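Local coordinates for CLIP-associating protein (Drosophila melanogaster, PDB 4G3A) that tracks microtubule plus ends, stabilises dynamic microtubules and is needed for mitotic spindle formation, this chain being its N-terminal TOG-like domain, at residues A142-E146 against D179-V184. Numbering follows the deposited sequence.
Sequences AKVRE and DPTVNV
Arg145 and Asp179 illustrate how the first turn of one helix can be tied by a two-pronged salt bridge to the loop that leads into another. Arg145 meets the carboxylate side-on: NE gives a bent bond of 2.8 Å to Asp179 OD2, while NH2 reaches Asp179 OD1 almost straight, at 170° and close to the guanidinium plane. Both oxygens use their syn lone pairs, and the two flat groups lie nearly coplanar. A bend at chi3 (-63°) turns the guanidinium back over its own helix, bringing one face, toward its rim, against Ala142 CA, while NH1 is held by the carbonyl of His139.

Asp179 OD1 also accepts the backbone N of Thr181 at 3.0 Å, an Asx turn that fixes the carboxylate just ahead of helix 182-199. An alanine in place of Asp179 would probably leave the buried Arg145 guanidinium without its counter-charge and free the turn before the helix to shift.

Van der Waals contacts lie beside this bridge. Val184 CG2 approaches Ala142 O at 3.3 Å and Ala142 CB at 4.0 Å, and also touches the CB atoms of Arg145 and Glu146, while the Thr181 hydroxyl rests against Ala142 CB.

Toward the more exposed side a direct contact and a water bridge take over. Glu146, its chain extended, brings OE1 to 3.7 Å from Asn183 CB, and a water donates to both Glu146 OE2 and Asn183 O.

The contact thus joins the first turn of helix 142-159 to the start of helix 182-199, in the third HEAT repeat, within the all-helical TOG-like domain; the side chain of Val184 also touches Leu176, from the loop after helix 170-175.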
ATOM      1  N   ALA A 142      -0.933  -2.447  14.775  1.00 26.77           N
ATOM      2  CA  ALA A 142      -2.031  -3.299  14.316  1.00 29.81           C
ATOM      3  C   ALA A 142      -2.704  -2.739  13.064  1.00 28.68           C
ATOM      4  O   ALA A 142      -3.258  -3.489  12.266  1.00 27.20           O
ATOM      5  CB  ALA A 142      -3.069  -3.497  15.431  1.00 27.28           C
ATOM      6  N   LYS A 143      -2.675  -1.417  12.902  1.00 29.99           N
ATOM      7  CA  LYS A 143      -3.331  -0.813  11.749  1.00 31.17           C
ATOM      8  C   LYS A 143      -2.543  -1.099  10.468  1.00 29.25           C
ATOM      9  O   LYS A 143      -3.129  -1.266   9.408  1.00 26.34           O
ATOM     10  CB  LYS A 143      -3.577   0.687  11.939  1.00 34.55           C
ATOM     11  CG  LYS A 143      -4.574   1.285  10.936  1.00 34.82           C
ATOM     12  CD  LYS A 143      -5.966   0.673  11.062  1.00 31.07           C
ATOM     13  CE  LYS A 143      -6.982   1.438  10.219  1.00 49.76           C
ATOM     14  NZ  LYS A 143      -8.358   0.847  10.223  1.00 47.52           N
ATOM     15  N   VAL A 144      -1.218  -1.170  10.567  1.00 25.42           N
ATOM     16  CA  VAL A 144      -0.436  -1.644   9.436  1.00 25.04           C
ATOM     17  C   VAL A 144      -0.783  -3.094   9.092  1.00 22.85           C
ATOM     18  O   VAL A 144      -0.990  -3.431   7.920  1.00 22.93           O
ATOM     19  CB  VAL A 144       1.072  -1.558   9.694  1.00 29.60           C
ATOM     20  CG1 VAL A 144       1.844  -2.215   8.552  1.00 24.20           C
ATOM     21  CG2 VAL A 144       1.506  -0.098   9.873  1.00 26.23           C
ATOM     22  N   ARG A 145      -0.832  -3.953  10.105  1.00 23.41           N
ATOM     23  CA  ARG A 145      -1.121  -5.365   9.852  1.00 22.67           C
ATOM     24  C   ARG A 145      -2.485  -5.504   9.174  1.00 25.86           C
ATOM     25  O   ARG A 145      -2.635  -6.233   8.205  1.00 25.52           O
ATOM     26  CB  ARG A 145      -1.037  -6.181  11.148  1.00 29.75           C
ATOM     27  CG  ARG A 145       0.318  -6.013  11.884  1.00 29.20           C
ATOM     28  CD  ARG A 145       0.529  -7.096  12.944  1.00 28.92           C
ATOM     29  NE  ARG A 145      -0.451  -7.074  14.025  1.00 23.41           N
ATOM     30  CZ  ARG A 145      -0.377  -6.284  15.097  1.00 31.06           C
ATOM     31  NH1 ARG A 145       0.620  -5.417  15.222  1.00 33.69           N
ATOM     32  NH2 ARG A 145      -1.308  -6.351  16.042  1.00 29.28           N
ATOM     33  N   GLU A 146      -3.475  -4.770   9.668  1.00 24.09           N
ATOM     34  CA  GLU A 146      -4.810  -4.809   9.085  1.00 24.56           C
ATOM     35  C   GLU A 146      -4.862  -4.222   7.668  1.00 24.75           C
ATOM     36  O   GLU A 146      -5.503  -4.782   6.778  1.00 27.98           O
ATOM     37  CB  GLU A 146      -5.790  -4.049   9.970  1.00 25.82           C
ATOM     38  CG  GLU A 146      -7.202  -4.068   9.418  1.00 33.21           C
ATOM     39  CD  GLU A 146      -8.158  -3.246  10.246  1.00 45.74           C
ATOM     40  OE1 GLU A 146      -7.700  -2.600  11.210  1.00 43.88           O
ATOM     41  OE2 GLU A 146      -9.365  -3.248   9.931  1.00 56.83           O
ATOM     42  N   ASP A 179      -4.032 -12.916  16.182  1.00 33.28           N
ATOM     43  CA  ASP A 179      -3.448 -11.608  16.487  1.00 30.98           C
ATOM     44  C   ASP A 179      -3.965 -11.118  17.842  1.00 33.90           C
ATOM     45  O   ASP A 179      -5.101 -11.399  18.209  1.00 36.80           O
ATOM     46  CB  ASP A 179      -3.822 -10.606  15.388  1.00 31.80           C
ATOM     47  CG  ASP A 179      -2.940  -9.373  15.392  1.00 34.07           C
ATOM     48  OD1 ASP A 179      -3.331  -8.353  15.998  1.00 32.07           O
ATOM     49  OD2 ASP A 179      -1.865  -9.416  14.767  1.00 39.23           O
ATOM     50  N   PRO A 180      -3.136 -10.389  18.602  1.00 40.26           N
ATOM     51  CA  PRO A 180      -3.669  -9.927  19.894  1.00 40.06           C
ATOM     52  C   PRO A 180      -4.751  -8.861  19.746  1.00 40.11           C
ATOM     53  O   PRO A 180      -5.397  -8.522  20.727  1.00 44.29           O
ATOM     54  CB  PRO A 180      -2.438  -9.334  20.592  1.00 35.01           C
ATOM     55  CG  PRO A 180      -1.492  -8.999  19.481  1.00 35.14           C
ATOM     56  CD  PRO A 180      -1.710 -10.059  18.433  1.00 30.22           C
ATOM     57  N   THR A 181      -4.932  -8.344  18.534  1.00 39.70           N
ATOM     58  CA  THR A 181      -5.864  -7.250  18.279  1.00 37.22           C
ATOM     59  C   THR A 181      -7.089  -7.779  17.549  1.00 39.73           C
ATOM     60  O   THR A 181      -6.957  -8.506  16.563  1.00 40.94           O
ATOM     61  CB  THR A 181      -5.192  -6.156  17.405  1.00 33.07           C
ATOM     62  OG1 THR A 181      -4.335  -5.341  18.224  1.00 34.62           O
ATOM     63  CG2 THR A 181      -6.225  -5.277  16.737  1.00 38.75           C
ATOM     64  N   VAL A 182      -8.279  -7.415  18.016  1.00 38.24           N
ATOM     65  CA  VAL A 182      -9.499  -7.959  17.415  1.00 39.35           C
ATOM     66  C   VAL A 182      -9.686  -7.486  15.973  1.00 41.29           C
ATOM     67  O   VAL A 182     -10.129  -8.259  15.125  1.00 41.88           O
ATOM     68  CB  VAL A 182     -10.772  -7.671  18.263  1.00 59.14           C
ATOM     69  CG1 VAL A 182     -11.065  -6.188  18.311  1.00 60.37           C
ATOM     70  CG2 VAL A 182     -11.966  -8.435  17.705  1.00 58.23           C
ATOM     71  N   ASN A 183      -9.323  -6.235  15.688  1.00 36.72           N
ATOM     72  CA  ASN A 183      -9.458  -5.700  14.328  1.00 42.29           C
ATOM     73  C   ASN A 183      -8.684  -6.506  13.295  1.00 44.33           C
ATOM     74  O   ASN A 183      -9.125  -6.670  12.157  1.00 42.39           O
ATOM     75  CB  ASN A 183      -8.997  -4.248  14.264  1.00 49.68           C
ATOM     76  CG  ASN A 183      -9.750  -3.358  15.217  1.00 61.62           C
ATOM     77  OD1 ASN A 183      -9.632  -3.496  16.435  1.00 70.48           O
ATOM     78  ND2 ASN A 183     -10.526  -2.430  14.671  1.00 58.13           N
ATOM     79  N   VAL A 184      -7.512  -6.987  13.695  1.00 37.64           N
ATOM     80  CA  VAL A 184      -6.692  -7.800  12.816  1.00 30.72           C
ATOM     81  C   VAL A 184      -7.244  -9.223  12.695  1.00 30.47           C
ATOM     82  O   VAL A 184      -7.328  -9.765  11.591  1.00 29.91           O
ATOM     83  CB  VAL A 184      -5.230  -7.819  13.279  1.00 23.25           C
ATOM     84  CG1 VAL A 184      -4.427  -8.790  12.440  1.00 24.69           C
ATOM     85  CG2 VAL A 184      -4.625  -6.397  13.166  1.00 25.47           C
TER
HETATM   86  O   HOH W   1     -11.300  -5.397  11.129  1.00 49.60           O